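Local coordinates for protein nucleoporin NUP82 (Chaetomium thermophilum, PDB 5CWW) that probably serves as a structural component of the nuclear pore complex and may dock transport factors, this chain being the N-terminal beta-propeller part of the protein, at residues P17-F22 with T583-L588; G44-I49 with P561-T566; C60-R65 with A114-Q119; P490-D495 with F502-P507. All blocks are in the same frame, centred on the assembly; numbering follows the deposited sequence.

Contact 1 of 4, residues P17-F22 with T583-L588; sequences PGHKLF and TDPIAL
F22 and P585 meet as a phenyl ring lying flat beneath a proline methylene, a compact case of CH-pi packing. From its backbone, F22 sends CB toward the other segment, where it passes 3.6 Å from T583 O. F22 CG follows, anti to the carbonyl carbon (chi1 -51°), and lies 3.6 Å from P585 CB. From there to the far end of the ring the spacing hardly changes, and F22 CZ is still 3.7 Å from P585 CB. The reason is that P585 CB sits over the middle of the ring, 3.4 Å from its centroid and only 2° off the normal, so a C-H of this carbon can point into the pi face. The two side chains cross at about a right angle.

H19 fills the flank of the same proline. The edge of its imidazole brings H19 ND1 to 3.7 Å from P585 CD, while H19 CE1 lies 3.7 Å from D584 OD1, close to the ring plane. ND1 is hydrogen-bonded to L12 O, which fixes the turn of the ring. Nearby, F22 O and T583 O, two acceptors, lie 3.0 Å apart without a hydrogen bond.

Beyond this point strand 585-589 pairs with strand 576-580 on one side, and A587 bonds through its backbone to F7. Joining an N-terminal residue to the last strand in this way is consistent with the Velcro-like closure of many beta-propellers, in which an N-terminal strand completes the last blade.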
# COMPACT_ATOMS: atom_id res chain seq x y z
N PRO B 17 -32.13 17.48 9.96
CA PRO B 17 -32.09 16.02 9.75
C PRO B 17 -30.73 15.54 9.27
O PRO B 17 -30.35 14.40 9.53
CB PRO B 17 -33.17 15.79 8.69
CG PRO B 17 -33.24 17.07 7.94
CD PRO B 17 -32.98 18.15 8.96
N GLY B 18 -30.00 16.40 8.57
CA GLY B 18 -28.69 16.05 8.04
C GLY B 18 -27.69 15.76 9.14
O GLY B 18 -26.73 15.01 8.93
N HIS B 19 -27.90 16.34 10.32
CA HIS B 19 -26.98 16.18 11.43
C HIS B 19 -27.02 14.76 11.99
O HIS B 19 -26.09 14.33 12.67
CB HIS B 19 -27.29 17.18 12.54
CG HIS B 19 -26.31 17.16 13.67
ND1 HIS B 19 -25.00 17.57 13.53
CD2 HIS B 19 -26.45 16.76 14.96
CE1 HIS B 19 -24.38 17.43 14.69
NE2 HIS B 19 -25.23 16.95 15.57
N LYS B 20 -28.09 14.04 11.70
CA LYS B 20 -28.25 12.67 12.18
C LYS B 20 -27.16 11.76 11.62
O LYS B 20 -26.84 10.73 12.22
CB LYS B 20 -29.63 12.12 11.80
CG LYS B 20 -30.79 12.83 12.49
CD LYS B 20 -32.12 12.19 12.13
CE LYS B 20 -33.29 12.88 12.82
NZ LYS B 20 -33.21 12.77 14.31
N LEU B 21 -26.61 12.13 10.47
CA LEU B 21 -25.54 11.36 9.84
C LEU B 21 -24.27 11.31 10.68
O LEU B 21 -23.46 10.41 10.53
CB LEU B 21 -25.22 11.95 8.46
CG LEU B 21 -26.28 11.77 7.38
CD1 LEU B 21 -25.98 12.68 6.20
CD2 LEU B 21 -26.34 10.32 6.93
N PHE B 22 -24.12 12.29 11.58
CA PHE B 22 -22.87 12.47 12.31
C PHE B 22 -23.03 12.30 13.82
O PHE B 22 -22.12 11.83 14.50
CB PHE B 22 -22.29 13.85 12.01
CG PHE B 22 -22.18 14.15 10.54
CD1 PHE B 22 -23.24 14.74 9.86
CD2 PHE B 22 -21.03 13.83 9.84
CE1 PHE B 22 -23.14 15.01 8.51
CE2 PHE B 22 -20.93 14.10 8.48
CZ PHE B 22 -21.99 14.69 7.82
N THR B 583 -18.67 13.42 16.73
CA THR B 583 -20.06 13.83 16.95
C THR B 583 -20.59 14.79 15.89
O THR B 583 -21.76 14.69 15.49
CB THR B 583 -20.22 14.50 18.32
OG1 THR B 583 -19.48 15.73 18.34
CG2 THR B 583 -19.70 13.59 19.43
N ASP B 584 -19.75 15.70 15.42
CA ASP B 584 -20.19 16.79 14.55
C ASP B 584 -19.55 16.74 13.17
O ASP B 584 -18.48 16.16 13.00
CB ASP B 584 -19.88 18.13 15.20
CG ASP B 584 -20.39 18.22 16.63
OD1 ASP B 584 -21.46 17.63 16.91
OD2 ASP B 584 -19.72 18.85 17.46
N PRO B 585 -20.20 17.35 12.17
CA PRO B 585 -19.67 17.38 10.81
C PRO B 585 -18.74 18.56 10.56
O PRO B 585 -18.71 19.51 11.34
CB PRO B 585 -20.93 17.51 9.95
CG PRO B 585 -21.85 18.31 10.79
CD PRO B 585 -21.56 17.94 12.23
N ILE B 586 -17.99 18.48 9.46
CA ILE B 586 -17.15 19.57 9.01
C ILE B 586 -17.32 19.70 7.50
O ILE B 586 -16.87 18.85 6.74
CB ILE B 586 -15.66 19.34 9.35
CG1 ILE B 586 -15.48 19.22 10.87
CG2 ILE B 586 -14.80 20.47 8.81
CD1 ILE B 586 -14.09 18.79 11.30
N ALA B 587 -18.00 20.77 7.08
CA ALA B 587 -18.27 21.02 5.67
C ALA B 587 -17.85 22.43 5.29
O ALA B 587 -18.58 23.39 5.51
CB ALA B 587 -19.74 20.80 5.36
N LEU B 588 -16.65 22.55 4.71
CA LEU B 588 -16.08 23.84 4.36
C LEU B 588 -16.09 24.05 2.84
O LEU B 588 -15.51 23.25 2.09
CB LEU B 588 -14.65 23.94 4.90
CG LEU B 588 -14.54 23.66 6.40
CD1 LEU B 588 -13.08 23.64 6.84
CD2 LEU B 588 -15.32 24.69 7.21

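Contact 2 of 4, residues G44-I49 with P561-T566; sequences GPRRTI and PLAAAT
A backbone hydrogen bond runs from A564 N to R46 O, 2.9 Å long with an angle of 159° at the hydrogen and nearly collinear with the carbonyl. A water adds a second bridge, accepting from I49 N and donating to A564 O, 2.9 Å away. The two loops are thus joined through backbone polar groups.

The arginines bring charge. R46 is fully extended from CG to NE, which carries R46 NH1 to 2.7 Å from P561 O; weak bonds from NH1 to A580 O and from NH2 to T581 O hold the same group. A leucine here, lacking the guanidinium, would probably leave the carbonyls of A580 and T581 short of a donor and strip the cover from A563 CB. R47 leaves the backbone away from the 561-566 loop, and its NH2 forms a salt bridge with D391.

These loops lead into strands 49-52 and 566-570, the opening strands of the first and last propeller blades, so the contact lies where the ring of blades closes.

Van der Waals contacts gather round two alanine methyls and I49. A563 CB lies over one face of the R46 guanidinium, toward its rim, and makes an apolar contact with I49 CD1 at 3.5 Å, with T48 OG1 pressed close at 3.1 Å. A564 CB touches R47 NH1 at 3.8 Å, and T566 OG1 rests 3.5 Å from I49 CG2.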
# COMPACT_ATOMS: atom_id res chain seq x y z
N GLY B 44 -4.82 4.03 14.40
CA GLY B 44 -5.12 3.56 13.06
C GLY B 44 -5.79 4.64 12.23
O GLY B 44 -6.24 5.65 12.76
N PRO B 45 -5.86 4.43 10.90
CA PRO B 45 -6.51 5.39 10.01
C PRO B 45 -8.03 5.43 10.20
O PRO B 45 -8.61 4.47 10.70
CB PRO B 45 -6.15 4.87 8.61
CG PRO B 45 -5.91 3.42 8.80
CD PRO B 45 -5.32 3.27 10.17
N ARG B 46 -8.65 6.54 9.80
CA ARG B 46 -10.09 6.70 9.92
C ARG B 46 -10.68 7.26 8.63
O ARG B 46 -10.90 8.47 8.50
CB ARG B 46 -10.44 7.62 11.10
CG ARG B 46 -11.93 7.72 11.37
CD ARG B 46 -12.25 8.75 12.45
NE ARG B 46 -13.69 8.77 12.75
CZ ARG B 46 -14.38 9.86 13.08
NH1 ARG B 46 -13.79 11.04 13.16
NH2 ARG B 46 -15.68 9.76 13.32
N ARG B 47 -10.94 6.37 7.68
CA ARG B 47 -11.61 6.72 6.44
C ARG B 47 -13.10 6.40 6.56
O ARG B 47 -13.63 5.58 5.81
CB ARG B 47 -10.99 5.98 5.25
CG ARG B 47 -9.52 6.28 5.07
CD ARG B 47 -8.99 5.76 3.74
NE ARG B 47 -7.58 6.07 3.57
CZ ARG B 47 -7.12 7.26 3.19
NH1 ARG B 47 -7.96 8.26 2.94
NH2 ARG B 47 -5.81 7.46 3.06
N THR B 48 -13.76 7.06 7.50
CA THR B 48 -15.12 6.71 7.88
C THR B 48 -16.18 7.41 7.02
O THR B 48 -17.38 7.27 7.29
CB THR B 48 -15.36 7.06 9.36
OG1 THR B 48 -14.83 8.35 9.64
CG2 THR B 48 -14.69 6.03 10.25
N ILE B 49 -15.75 8.14 6.00
CA ILE B 49 -16.68 8.78 5.07
C ILE B 49 -16.35 8.39 3.63
O ILE B 49 -15.20 8.47 3.20
CB ILE B 49 -16.65 10.32 5.20
CG1 ILE B 49 -17.01 10.75 6.63
CG2 ILE B 49 -17.63 10.96 4.21
CD1 ILE B 49 -16.88 12.24 6.89
N PRO B 561 -10.21 12.23 16.65
CA PRO B 561 -9.71 12.07 15.28
C PRO B 561 -10.73 12.52 14.25
O PRO B 561 -11.94 12.42 14.49
CB PRO B 561 -9.44 10.57 15.18
CG PRO B 561 -10.42 9.96 16.11
CD PRO B 561 -10.57 10.93 17.25
N LEU B 562 -10.25 13.01 13.11
CA LEU B 562 -11.13 13.47 12.05
C LEU B 562 -11.24 12.42 10.95
O LEU B 562 -10.26 11.78 10.59
CB LEU B 562 -10.62 14.79 11.46
CG LEU B 562 -10.41 15.94 12.45
CD1 LEU B 562 -9.88 17.17 11.74
CD2 LEU B 562 -11.69 16.26 13.20
N ALA B 563 -12.45 12.25 10.43
CA ALA B 563 -12.66 11.41 9.26
C ALA B 563 -11.87 11.99 8.09
O ALA B 563 -11.84 13.20 7.90
CB ALA B 563 -14.13 11.31 8.92
N ALA B 564 -11.21 11.11 7.33
CA ALA B 564 -10.43 11.53 6.18
C ALA B 564 -11.27 12.43 5.27
O ALA B 564 -12.41 12.10 4.95
CB ALA B 564 -9.93 10.33 5.41
N ALA B 565 -10.69 13.56 4.88
CA ALA B 565 -11.38 14.55 4.08
C ALA B 565 -11.94 13.94 2.80
O ALA B 565 -11.26 13.17 2.13
CB ALA B 565 -10.45 15.71 3.75
N THR B 566 -13.18 14.29 2.48
CA THR B 566 -13.83 13.82 1.26
C THR B 566 -14.19 15.01 0.38
O THR B 566 -15.03 15.83 0.75
CB THR B 566 -15.09 13.01 1.59
OG1 THR B 566 -14.77 11.96 2.51
CG2 THR B 566 -15.68 12.40 0.32
O HOH W 1 -13.23 9.27 5.08

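Contact 3 of 4, residues C60-R65 with A114-Q119; sequences CGKQIR and ADDIRQ
The D116 carboxylate meets the opposite segment through one oxygen, OD1, which lies 3.4 Å from G61 CA. The D115 carboxylate looks back along its own chain: its OD1 takes the N-H of D116 at 2.6 Å, on the anti side and 22° out of the carboxylate plane, and so stiffens the approach to the contact. On the partner segment, the R65 guanidinium has C60 CB centred over one face.

G61 occupies the second position of a type II' beta turn from C60 to Q63, where positive phi suits a residue without a side chain. In this turn G61 O faces I117 N, which donates to it at 2.9 Å. The bond is almost straight at the hydrogen, 174°, although the donor stands 30° out of the carbonyl plane. I117 CB points toward the other segment, and I117 CD1 comes to 3.7 Å from I64 CG1, the two isoleucines crossing at about a right angle. V131 touches both, tying the first blade's hairpin to the neighbouring sheet.

The K62 chain, extended as far as CE, brings K62 CE to 3.5 Å from A114 O. A bend at the last torsion of K62 then sets its NZ 4.4 Å from D116 OD1, beyond a salt bridge. Just past the contact, R118 and Q119 form a classic beta bulge opposite L132.

Chemically, the junction of these two blades combines one well-directed backbone bond and a buried isoleucine pair with exposed opposite charges, whose attraction is likely to be modest and screened by solvent.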
# COMPACT_ATOMS: atom_id res chain seq x y z
N CYS B 60 -20.30 4.99 11.75
CA CYS B 60 -20.37 5.36 13.15
C CYS B 60 -20.50 4.10 14.00
O CYS B 60 -21.60 3.61 14.24
CB CYS B 60 -21.55 6.30 13.40
SG CYS B 60 -21.41 7.85 12.48
N GLY B 61 -19.36 3.57 14.43
CA GLY B 61 -19.34 2.33 15.19
C GLY B 61 -19.54 1.14 14.26
O GLY B 61 -18.75 0.93 13.34
N LYS B 62 -20.60 0.37 14.50
CA LYS B 62 -20.86 -0.83 13.72
C LYS B 62 -21.96 -0.62 12.68
O LYS B 62 -22.50 -1.59 12.13
CB LYS B 62 -21.26 -1.99 14.64
CG LYS B 62 -20.17 -2.40 15.63
CD LYS B 62 -20.63 -3.57 16.48
CE LYS B 62 -19.52 -4.05 17.41
NZ LYS B 62 -19.08 -3.00 18.36
N GLN B 63 -22.30 0.64 12.40
CA GLN B 63 -23.33 0.96 11.41
C GLN B 63 -22.87 2.05 10.45
O GLN B 63 -21.99 2.85 10.77
CB GLN B 63 -24.62 1.40 12.11
CG GLN B 63 -24.50 2.69 12.90
CD GLN B 63 -25.79 3.06 13.62
OE1 GLN B 63 -26.68 2.23 13.78
NE2 GLN B 63 -25.89 4.31 14.04
N ILE B 64 -23.47 2.06 9.26
CA ILE B 64 -23.19 3.07 8.25
C ILE B 64 -24.42 3.93 8.02
O ILE B 64 -25.49 3.42 7.67
CB ILE B 64 -22.75 2.44 6.91
CG1 ILE B 64 -21.56 1.50 7.13
CG2 ILE B 64 -22.39 3.53 5.90
CD1 ILE B 64 -21.20 0.67 5.91
N ARG B 65 -24.28 5.24 8.22
CA ARG B 65 -25.39 6.17 8.04
C ARG B 65 -25.38 6.73 6.63
O ARG B 65 -24.42 7.38 6.21
CB ARG B 65 -25.33 7.28 9.08
CG ARG B 65 -25.41 6.74 10.50
CD ARG B 65 -25.38 7.83 11.55
NE ARG B 65 -25.53 7.27 12.89
CZ ARG B 65 -25.05 7.82 14.00
NH1 ARG B 65 -24.38 8.96 13.95
NH2 ARG B 65 -25.24 7.23 15.17
N ALA B 114 -18.02 -6.89 13.69
CA ALA B 114 -17.90 -7.20 15.11
C ALA B 114 -17.05 -6.16 15.84
O ALA B 114 -16.82 -6.28 17.04
CB ALA B 114 -17.31 -8.59 15.29
N ASP B 115 -16.59 -5.15 15.11
CA ASP B 115 -15.79 -4.09 15.70
C ASP B 115 -16.02 -2.78 14.94
O ASP B 115 -16.57 -2.79 13.84
CB ASP B 115 -14.30 -4.46 15.69
CG ASP B 115 -13.51 -3.74 16.77
OD1 ASP B 115 -13.97 -2.69 17.26
OD2 ASP B 115 -12.42 -4.23 17.13
N ASP B 116 -15.60 -1.67 15.53
CA ASP B 116 -15.79 -0.35 14.93
C ASP B 116 -15.20 -0.29 13.53
O ASP B 116 -14.08 -0.73 13.29
CB ASP B 116 -15.15 0.73 15.80
CG ASP B 116 -15.84 0.87 17.15
OD1 ASP B 116 -17.07 0.71 17.21
OD2 ASP B 116 -15.13 1.15 18.14
N ILE B 117 -15.98 0.25 12.60
CA ILE B 117 -15.52 0.42 11.23
C ILE B 117 -14.37 1.43 11.19
O ILE B 117 -14.41 2.46 11.86
CB ILE B 117 -16.66 0.89 10.30
CG1 ILE B 117 -17.77 -0.16 10.26
CG2 ILE B 117 -16.14 1.17 8.89
CD1 ILE B 117 -19.03 0.29 9.57
N ARG B 118 -13.35 1.12 10.39
CA ARG B 118 -12.16 1.95 10.28
C ARG B 118 -12.09 2.65 8.93
O ARG B 118 -11.68 3.80 8.84
CB ARG B 118 -10.90 1.12 10.50
CG ARG B 118 -10.75 0.57 11.92
CD ARG B 118 -10.33 1.66 12.89
NE ARG B 118 -10.19 1.15 14.25
CZ ARG B 118 -9.11 0.52 14.71
NH1 ARG B 118 -8.07 0.31 13.91
NH2 ARG B 118 -9.07 0.09 15.96
N GLN B 119 -12.50 1.94 7.88
CA GLN B 119 -12.40 2.46 6.52
C GLN B 119 -13.59 2.08 5.65
O GLN B 119 -14.10 0.96 5.73
CB GLN B 119 -11.12 1.95 5.85
CG GLN B 119 -9.84 2.16 6.64
CD GLN B 119 -8.60 1.92 5.81
OE1 GLN B 119 -8.46 2.45 4.71
NE2 GLN B 119 -7.69 1.10 6.33

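Contact 4 of 4, residues P490-D495 with F502-P507; sequences PMFSED and FYVTHP
F492 reaches both F502 and V504 with one ring carbon: its CE1 lies 3.6 Å from F502 CE2 and 3.7 Å from V504 CG2. The phenyl planes stand 82° apart, with centroids separated by 5.5 Å, and the three side chains lie alongside one another on one face of the sheet. F502 gets there with CG in the crowded position between its backbone N and carbonyl carbon (chi1 51°). L431 touches F492, and C429 packs on both phenylalanines. At one end, P490 CB meets the edge of the H506 ring, 3.7 Å from H506 CD2.

Between the faces, M491 with T505 and S493 with Y503 are hydrogen-bonded pairs, each joined by two backbone bonds. F492 with V504 and E494 with F502 are the intervening non-hydrogen-bonded pairs.

The other face is more polar. A water donates to M491 O and also bonds the hydroxyls of S493 and T505; T505 OG1 also accepts from A565 N, in the loop before the last blade. Farther along, Y503 OH gives a weak bond to D495 OD2 at 2.7 Å, the ring and carboxylate planes 36° apart. D495 OD2 is also bonded to Y575 OH, while OD1 binds T497 and S498. A phenylalanine in place of Y503 would probably leave D495 OD2 without one of its two tyrosine hydroxyls, keeping that of Y575. The whole is an antiparallel beta hairpin, the first two strands of a four-stranded propeller blade.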
# COMPACT_ATOMS: atom_id res chain seq x y z
N PRO B 490 -1.98 10.46 10.19
CA PRO B 490 -2.48 11.41 9.19
C PRO B 490 -2.79 10.69 7.87
O PRO B 490 -2.16 9.68 7.58
CB PRO B 490 -1.34 12.41 9.05
CG PRO B 490 -0.11 11.64 9.43
CD PRO B 490 -0.55 10.66 10.49
N MET B 491 -3.74 11.22 7.10
CA MET B 491 -4.21 10.54 5.89
C MET B 491 -4.24 11.45 4.67
O MET B 491 -4.55 12.64 4.78
CB MET B 491 -5.62 9.99 6.13
CG MET B 491 -5.73 9.02 7.29
SD MET B 491 -7.45 8.68 7.71
CE MET B 491 -7.88 10.19 8.57
N PHE B 492 -3.93 10.89 3.51
CA PHE B 492 -4.12 11.58 2.24
C PHE B 492 -5.57 11.43 1.76
O PHE B 492 -6.22 10.43 2.05
CB PHE B 492 -3.18 11.04 1.16
CG PHE B 492 -1.78 11.60 1.22
CD1 PHE B 492 -1.56 12.96 1.30
CD2 PHE B 492 -0.68 10.75 1.18
CE1 PHE B 492 -0.28 13.48 1.35
CE2 PHE B 492 0.60 11.26 1.22
CZ PHE B 492 0.81 12.62 1.30
N SER B 493 -6.06 12.43 1.04
CA SER B 493 -7.34 12.34 0.34
C SER B 493 -7.22 13.03 -1.01
O SER B 493 -6.62 14.10 -1.10
CB SER B 493 -8.46 12.99 1.16
OG SER B 493 -8.55 12.41 2.45
N GLU B 494 -7.80 12.44 -2.04
CA GLU B 494 -7.74 13.02 -3.38
C GLU B 494 -8.74 14.16 -3.51
O GLU B 494 -9.79 14.16 -2.87
CB GLU B 494 -7.98 11.96 -4.45
CG GLU B 494 -7.87 12.51 -5.88
CD GLU B 494 -7.97 11.43 -6.94
OE1 GLU B 494 -8.09 10.24 -6.58
OE2 GLU B 494 -7.92 11.78 -8.14
N ASP B 495 -8.41 15.14 -4.36
CA ASP B 495 -9.32 16.23 -4.68
C ASP B 495 -10.15 15.87 -5.90
O ASP B 495 -9.63 15.37 -6.90
CB ASP B 495 -8.54 17.52 -4.93
CG ASP B 495 -9.45 18.69 -5.27
OD1 ASP B 495 -9.77 18.86 -6.47
OD2 ASP B 495 -9.83 19.43 -4.35
N PHE B 502 -4.66 17.69 -3.36
CA PHE B 502 -5.06 16.65 -2.41
C PHE B 502 -5.05 17.21 -0.99
O PHE B 502 -4.60 18.33 -0.75
CB PHE B 502 -4.13 15.44 -2.51
CG PHE B 502 -2.67 15.77 -2.45
CD1 PHE B 502 -1.98 16.16 -3.59
CD2 PHE B 502 -1.98 15.69 -1.25
CE1 PHE B 502 -0.63 16.46 -3.53
CE2 PHE B 502 -0.63 16.00 -1.19
CZ PHE B 502 0.04 16.39 -2.33
N TYR B 503 -5.57 16.42 -0.05
CA TYR B 503 -5.72 16.86 1.33
C TYR B 503 -4.95 15.98 2.31
O TYR B 503 -4.69 14.82 2.05
CB TYR B 503 -7.20 16.89 1.71
CG TYR B 503 -8.01 17.73 0.78
CD1 TYR B 503 -8.13 19.10 0.98
CD2 TYR B 503 -8.67 17.17 -0.31
CE1 TYR B 503 -8.87 19.88 0.12
CE2 TYR B 503 -9.42 17.95 -1.17
CZ TYR B 503 -9.51 19.31 -0.95
OH TYR B 503 -10.25 20.10 -1.79
N VAL B 504 -4.60 16.58 3.45
CA VAL B 504 -4.01 15.86 4.57
C VAL B 504 -4.90 16.06 5.79
O VAL B 504 -5.10 17.19 6.24
CB VAL B 504 -2.58 16.33 4.87
CG1 VAL B 504 -2.04 15.70 6.15
CG2 VAL B 504 -1.66 16.01 3.70
N THR B 505 -5.44 14.96 6.31
CA THR B 505 -6.30 14.99 7.49
C THR B 505 -5.57 14.41 8.69
O THR B 505 -4.91 13.38 8.60
CB THR B 505 -7.61 14.22 7.26
OG1 THR B 505 -8.30 14.75 6.12
CG2 THR B 505 -8.52 14.32 8.49
N HIS B 506 -5.72 15.08 9.83
CA HIS B 506 -5.04 14.71 11.06
C HIS B 506 -5.90 15.24 12.21
O HIS B 506 -6.63 16.22 12.02
CB HIS B 506 -3.63 15.30 11.09
CG HIS B 506 -2.80 14.86 12.25
ND1 HIS B 506 -2.76 15.53 13.45
CD2 HIS B 506 -1.95 13.81 12.39
CE1 HIS B 506 -1.94 14.92 14.28
NE2 HIS B 506 -1.44 13.87 13.66
N PRO B 507 -5.85 14.61 13.39
CA PRO B 507 -6.65 15.13 14.50
C PRO B 507 -6.41 16.61 14.81
O PRO B 507 -7.27 17.27 15.38
CB PRO B 507 -6.22 14.25 15.68
CG PRO B 507 -5.85 12.95 15.05
CD PRO B 507 -5.23 13.31 13.72
O HOH W 2 -7.04 13.81 3.92

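Contacts 1 and 2 join the start of the domain to its end, contact 3 links the first two propeller blades, and contact 4 is internal to the penultimate blade. Along the chain, contact 2 lies within the span of contact 1 and in turn encloses contacts 3 and 4 in series. Contact 2 is the hub, its centre about 8 Å from that of contact 4, 12 Å from contact 3 and 14 Å from contact 1. Contacts 3 and 4, with centres about 20 Å apart, do not touch, but R47 probably hydrogen-bonds to both, through its N to R118 O and through NH1 to F492 O. The first two blades and the last two therefore meet through the 44-49 loop.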